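PDB 1HUX: activator of (r)-2-hydroxyglutaryl-coa dehydratase from Acidaminococcus fermentans, which couples ATP hydrolysis to electron transfer, activating 2-hydroxyglutaryl-CoA dehydratase during glutamate fermentation, as a homodimer that shares one [4Fe-4S] cluster. Local coordinates for residues F92-V97 and D211-G216; I191-A196 and R225-E230. One frame throughout, in Å; residues are numbered along the deposited sequence.

Contact 1 of 2, residues F92-V97 and D211-G216; sequences FIWPNV and DVVMTG
Asp211, just before strand 212-215, meets Asn96 and Val97. Its carboxylate lies by the Asn96 side chain, OD2 3.4 Å from Asn96 CB, with the carboxylate and amide planes turned 44° apart; no bond joins the two groups. Instead the other oxygen, OD1, forms a salt bridge with Lys237, which suits an acid at this partly exposed end of the strand. The Asp211 carbonyl O receives a CA-H...O contact from Val97 CA at 3.4 Å. Val213 turns its branched side chain toward the 92-97 segment, and its CG1 lies over one face of the Trp94 indole, 3.5 Å from the centroid of the six-membered ring and 27° off the normal, a CH-pi contact. Ile93 CG2 covers the opposite face, which leaves the broad ring sandwiched between aliphatic groups. Trp94 CG stands anti to its carbonyl carbon (chi1 -57°), which helps lay the indole against Val213. The type I turn Trp94-Val97 here joins helix 82-93 to strand 99-104, the neighbour with which 212-215 pairs in parallel in this sheet of the actin fold. Val97 CG1 also reaches Val213 CG1, at 3.5 Å, the two beta-branched chains meeting at about a right angle. Met214 then points away; its carbonyl O, 4.2 Å from Trp94 CH2, has a weak hydrogen bond with Thr238 OG1. Thr215 OG1 comes near the indole plane at the ring edge, but its hydrogen bond is with Asn245.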
loop_
_atom_site.group_PDB
_atom_site.type_symbol
_atom_site.label_atom_id
_atom_site.label_comp_id
_atom_site.label_asym_id
_atom_site.label_seq_id
_atom_site.Cartn_x
_atom_site.Cartn_y
_atom_site.Cartn_z
ATOM N N PHE A 92 -32.835 -6.562 -5.758
ATOM C CA PHE A 92 -33.576 -6.871 -6.973
ATOM C C PHE A 92 -33.122 -8.223 -7.521
ATOM O O PHE A 92 -33.921 -8.980 -8.063
ATOM C CB PHE A 92 -33.336 -5.776 -8.023
ATOM C CG PHE A 92 -34.081 -5.997 -9.317
ATOM C CD1 PHE A 92 -35.365 -5.480 -9.501
ATOM C CD2 PHE A 92 -33.516 -6.766 -10.336
ATOM C CE1 PHE A 92 -36.081 -5.732 -10.683
ATOM C CE2 PHE A 92 -34.219 -7.027 -11.518
ATOM C CZ PHE A 92 -35.507 -6.509 -11.691
ATOM N N ILE A 93 -31.838 -8.525 -7.367
ATOM C CA ILE A 93 -31.299 -9.785 -7.875
ATOM C C ILE A 93 -31.465 -10.935 -6.869
ATOM O O ILE A 93 -31.821 -12.066 -7.233
ATOM C CB ILE A 93 -29.788 -9.653 -8.206
ATOM C CG1 ILE A 93 -29.517 -8.365 -8.973
ATOM C CG2 ILE A 93 -29.333 -10.836 -9.028
ATOM C CD1 ILE A 93 -28.040 -8.108 -9.160
ATOM N N TRP A 94 -31.182 -10.642 -5.603
ATOM C CA TRP A 94 -31.294 -11.643 -4.550
ATOM C C TRP A 94 -32.140 -11.057 -3.436
ATOM O O TRP A 94 -31.673 -10.214 -2.664
ATOM C CB TRP A 94 -29.910 -11.990 -4.008
ATOM C CG TRP A 94 -28.932 -12.488 -5.034
ATOM C CD1 TRP A 94 -28.893 -13.739 -5.598
ATOM C CD2 TRP A 94 -27.832 -11.758 -5.593
ATOM N NE1 TRP A 94 -27.828 -13.829 -6.472
ATOM C CE2 TRP A 94 -27.161 -12.630 -6.487
ATOM C CE3 TRP A 94 -27.346 -10.453 -5.424
ATOM C CZ2 TRP A 94 -26.028 -12.241 -7.211
ATOM C CZ3 TRP A 94 -26.215 -10.061 -6.146
ATOM C CH2 TRP A 94 -25.571 -10.958 -7.029
ATOM N N PRO A 95 -33.401 -11.498 -3.344
ATOM C CA PRO A 95 -34.355 -11.032 -2.326
ATOM C C PRO A 95 -33.877 -11.159 -0.879
ATOM O O PRO A 95 -34.145 -10.291 -0.053
ATOM C CB PRO A 95 -35.585 -11.889 -2.594
ATOM C CG PRO A 95 -35.474 -12.194 -4.078
ATOM C CD PRO A 95 -34.020 -12.489 -4.243
ATOM N N ASN A 96 -33.143 -12.224 -0.585
ATOM C CA ASN A 96 -32.672 -12.462 0.775
ATOM C C ASN A 96 -31.296 -11.926 1.134
ATOM O O ASN A 96 -30.705 -12.336 2.137
ATOM C CB ASN A 96 -32.725 -13.953 1.065
ATOM C CG ASN A 96 -34.103 -14.526 0.831
ATOM O OD1 ASN A 96 -35.099 -13.938 1.261
ATOM N ND2 ASN A 96 -34.176 -15.672 0.154
ATOM N N VAL A 97 -30.777 -11.011 0.328
ATOM C CA VAL A 97 -29.473 -10.448 0.627
ATOM C C VAL A 97 -29.560 -9.746 1.960
ATOM O O VAL A 97 -30.624 -9.273 2.353
ATOM C CB VAL A 97 -29.021 -9.395 -0.416
ATOM C CG1 VAL A 97 -28.755 -10.061 -1.727
ATOM C CG2 VAL A 97 -30.082 -8.305 -0.571
ATOM N N ASP A 211 -27.100 -14.982 3.327
ATOM C CA ASP A 211 -27.230 -14.621 1.917
ATOM C C ASP A 211 -26.318 -13.474 1.543
ATOM O O ASP A 211 -26.710 -12.323 1.374
ATOM C CB ASP A 211 -28.689 -14.355 1.578
ATOM C CG ASP A 211 -29.328 -15.524 0.883
ATOM O OD1 ASP A 211 -28.860 -15.829 -0.234
ATOM O OD2 ASP A 211 -30.233 -16.172 1.447
ATOM N N VAL A 212 -25.030 -13.823 1.468
ATOM C CA VAL A 212 -23.966 -12.926 1.112
ATOM C C VAL A 212 -23.848 -12.917 -0.403
ATOM O O VAL A 212 -23.885 -13.970 -1.032
ATOM C CB VAL A 212 -22.616 -13.405 1.717
ATOM C CG1 VAL A 212 -21.521 -12.335 1.449
ATOM C CG2 VAL A 212 -22.751 -13.632 3.183
ATOM N N VAL A 213 -23.721 -11.738 -0.990
ATOM C CA VAL A 213 -23.561 -11.653 -2.447
ATOM C C VAL A 213 -22.371 -10.777 -2.797
ATOM O O VAL A 213 -22.102 -9.766 -2.128
ATOM C CB VAL A 213 -24.799 -11.060 -3.135
ATOM C CG1 VAL A 213 -25.988 -11.958 -2.885
ATOM C CG2 VAL A 213 -25.055 -9.672 -2.599
ATOM N N MET A 214 -21.637 -11.188 -3.824
ATOM C CA MET A 214 -20.483 -10.426 -4.255
ATOM C C MET A 214 -20.868 -9.608 -5.491
ATOM O O MET A 214 -21.489 -10.103 -6.443
ATOM C CB MET A 214 -19.319 -11.370 -4.542
ATOM C CG MET A 214 -18.075 -10.655 -4.973
ATOM S SD MET A 214 -16.733 -11.791 -5.201
ATOM C CE MET A 214 -15.337 -10.716 -4.648
ATOM N N THR A 215 -20.496 -8.338 -5.436
ATOM C CA THR A 215 -20.788 -7.362 -6.468
ATOM C C THR A 215 -19.545 -6.621 -6.931
ATOM O O THR A 215 -18.551 -6.537 -6.207
ATOM C CB THR A 215 -21.805 -6.368 -5.925
ATOM O OG1 THR A 215 -23.101 -6.947 -6.047
ATOM C CG2 THR A 215 -21.745 -5.064 -6.649
ATOM N N GLY A 216 -19.598 -6.079 -8.140
ATOM C CA GLY A 216 -18.455 -5.359 -8.669
ATOM C C GLY A 216 -17.814 -6.132 -9.802
ATOM O O GLY A 216 -18.180 -7.281 -10.073
#

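Contact 2 of 2, residues I191-A196 and R225-E230; sequences IHRSVA and RGALEE
Ala196 and Ala227 point their methyls at each other, CB to CB 3.4 Å, where helices 184-204 and 222-232 face one another. With such small side chains at the meeting point, the short segment axes can come within 8.2 Å, crossing at -58°. The Ala227 methyl also rests against the backbone of the preceding turn, lying 3.9 Å from Arg193 CA and 3.8 Å from His192 O; that carbonyl is already engaged by the Ala196 amide of its own helix. Leu228 extends the contact along the other flank. Its CB leaves the helix at an angle to the partner, but the branch end swings closer, bringing CD2 4.0 Å from Ala196 CB. The same leucine touches Val199 and Ile200 further along helix 184-204 and Met214 of strand 212-215, as suits a long aliphatic chain between a helix and a sheet. His192 sets out toward helix 222-232, but its ring turns away and touches Asn221. Arg193 passes its CG alongside the Ala227 methyl. Its NE is 5.0 Å from Glu230 OE1, too far for a salt bridge, and has the like charge of Arg159 close by, so charge probably contributes little and the joint depends chiefly on apolar contact between small side chains.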
loop_
_atom_site.group_PDB
_atom_site.type_symbol
_atom_site.label_atom_id
_atom_site.label_comp_id
_atom_site.label_asym_id
_atom_site.label_seq_id
_atom_site.Cartn_x
_atom_site.Cartn_y
_atom_site.Cartn_z
ATOM N N ILE A 191 -2.480 -14.965 -4.386
ATOM C CA ILE A 191 -2.886 -13.567 -4.489
ATOM C C ILE A 191 -4.384 -13.429 -4.200
ATOM O O ILE A 191 -4.822 -12.455 -3.582
ATOM C CB ILE A 191 -2.568 -13.009 -5.889
ATOM C CG1 ILE A 191 -1.052 -12.975 -6.084
ATOM C CG2 ILE A 191 -3.147 -11.623 -6.050
ATOM C CD1 ILE A 191 -0.618 -12.384 -7.402
ATOM N N HIS A 192 -5.156 -14.421 -4.636
ATOM C CA HIS A 192 -6.592 -14.430 -4.432
ATOM C C HIS A 192 -6.926 -14.523 -2.966
ATOM O O HIS A 192 -7.740 -13.750 -2.475
ATOM C CB HIS A 192 -7.236 -15.586 -5.194
ATOM C CG HIS A 192 -7.254 -15.373 -6.676
ATOM N ND1 HIS A 192 -7.526 -16.382 -7.577
ATOM C CD2 HIS A 192 -7.028 -14.260 -7.415
ATOM C CE1 HIS A 192 -7.464 -15.901 -8.803
ATOM N NE2 HIS A 192 -7.163 -14.615 -8.734
ATOM N N ARG A 193 -6.315 -15.459 -2.255
ATOM C CA ARG A 193 -6.586 -15.558 -0.829
ATOM C C ARG A 193 -6.150 -14.263 -0.153
ATOM O O ARG A 193 -6.775 -13.812 0.806
ATOM C CB ARG A 193 -5.832 -16.724 -0.207
ATOM C CG ARG A 193 -6.152 -18.042 -0.823
ATOM C CD ARG A 193 -5.495 -19.137 -0.044
ATOM N NE ARG A 193 -5.249 -20.301 -0.885
ATOM C CZ ARG A 193 -4.062 -20.609 -1.400
ATOM N NH1 ARG A 193 -2.998 -19.831 -1.152
ATOM N NH2 ARG A 193 -3.943 -21.700 -2.158
ATOM N N SER A 194 -5.074 -13.670 -0.659
ATOM C CA SER A 194 -4.560 -12.419 -0.108
ATOM C C SER A 194 -5.633 -11.325 -0.168
ATOM O O SER A 194 -5.808 -10.550 0.778
ATOM C CB SER A 194 -3.312 -11.984 -0.889
ATOM O OG SER A 194 -2.749 -10.800 -0.339
ATOM N N VAL A 195 -6.348 -11.275 -1.290
ATOM C CA VAL A 195 -7.413 -10.295 -1.487
ATOM C C VAL A 195 -8.578 -10.651 -0.561
ATOM O O VAL A 195 -9.119 -9.791 0.151
ATOM C CB VAL A 195 -7.904 -10.295 -2.967
ATOM C CG1 VAL A 195 -9.053 -9.323 -3.137
ATOM C CG2 VAL A 195 -6.765 -9.905 -3.902
ATOM N N ALA A 196 -8.946 -11.933 -0.567
ATOM C CA ALA A 196 -10.036 -12.419 0.275
ATOM C C ALA A 196 -9.767 -12.004 1.713
ATOM O O ALA A 196 -10.661 -11.500 2.399
ATOM C CB ALA A 196 -10.171 -13.947 0.171
ATOM N N ARG A 225 -13.743 -14.956 -5.384
ATOM C CA ARG A 225 -14.979 -15.282 -4.675
ATOM C C ARG A 225 -14.870 -16.597 -3.897
ATOM O O ARG A 225 -15.354 -16.700 -2.764
ATOM C CB ARG A 225 -16.155 -15.332 -5.668
ATOM C CG ARG A 225 -17.545 -15.283 -5.042
ATOM C CD ARG A 225 -18.278 -16.568 -5.325
ATOM N NE ARG A 225 -18.297 -16.843 -6.756
ATOM C CZ ARG A 225 -18.525 -18.039 -7.288
ATOM N NH1 ARG A 225 -18.760 -19.090 -6.509
ATOM N NH2 ARG A 225 -18.501 -18.188 -8.603
ATOM N N GLY A 226 -14.222 -17.587 -4.500
ATOM C CA GLY A 226 -14.069 -18.871 -3.838
ATOM C C GLY A 226 -13.185 -18.737 -2.616
ATOM O O GLY A 226 -13.385 -19.423 -1.613
ATOM N N ALA A 227 -12.201 -17.844 -2.707
ATOM C CA ALA A 227 -11.282 -17.603 -1.606
ATOM C C ALA A 227 -12.097 -17.025 -0.470
ATOM O O ALA A 227 -11.799 -17.275 0.699
ATOM C CB ALA A 227 -10.181 -16.609 -2.022
ATOM N N LEU A 228 -13.120 -16.249 -0.831
ATOM C CA LEU A 228 -14.014 -15.619 0.133
ATOM C C LEU A 228 -14.933 -16.644 0.812
ATOM O O LEU A 228 -15.197 -16.570 2.018
ATOM C CB LEU A 228 -14.848 -14.547 -0.563
ATOM C CG LEU A 228 -14.168 -13.179 -0.625
ATOM C CD1 LEU A 228 -15.071 -12.221 -1.367
ATOM C CD2 LEU A 228 -13.896 -12.655 0.791
ATOM N N GLU A 229 -15.419 -17.605 0.039
ATOM C CA GLU A 229 -16.289 -18.617 0.604
ATOM C C GLU A 229 -15.506 -19.428 1.636
ATOM O O GLU A 229 -16.049 -19.802 2.682
ATOM C CB GLU A 229 -16.844 -19.514 -0.509
ATOM C CG GLU A 229 -17.875 -18.797 -1.380
ATOM C CD GLU A 229 -18.422 -19.643 -2.526
ATOM O OE1 GLU A 229 -17.653 -19.930 -3.472
ATOM O OE2 GLU A 229 -19.621 -20.014 -2.484
ATOM N N GLU A 230 -14.230 -19.685 1.343
ATOM C CA GLU A 230 -13.367 -20.443 2.242
ATOM C C GLU A 230 -13.158 -19.671 3.532
ATOM O O GLU A 230 -13.323 -20.209 4.626
ATOM C CB GLU A 230 -12.013 -20.697 1.596
ATOM C CG GLU A 230 -12.019 -21.736 0.499
ATOM C CD GLU A 230 -10.636 -21.932 -0.110
ATOM O OE1 GLU A 230 -9.668 -22.131 0.659
ATOM O OE2 GLU A 230 -10.516 -21.888 -1.355
#

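In the fold
Contacts 1 and 2 have centres 18 Å apart and interleave along the chain in the order 92-97, 191-196, 211-216, 225-230. Helix 184-204, strand 212-215 and helix 222-232 are consecutive elements, so the strand of contact 1 lies in sequence between the two helices of contact 2. Met214 connects them directly: its SD is 3.6 Å from Arg225 CG, and its CE touches Leu228 CD1. Since Val213 points toward the 92-97 turn and Met214 away from it, these two neighbouring residues serve different contacts. Beyond the strand come Gly217, Val218 and Gln220 of the ADP pocket, consistent with both contacts helping to form the half of the actin fold built on this sheet.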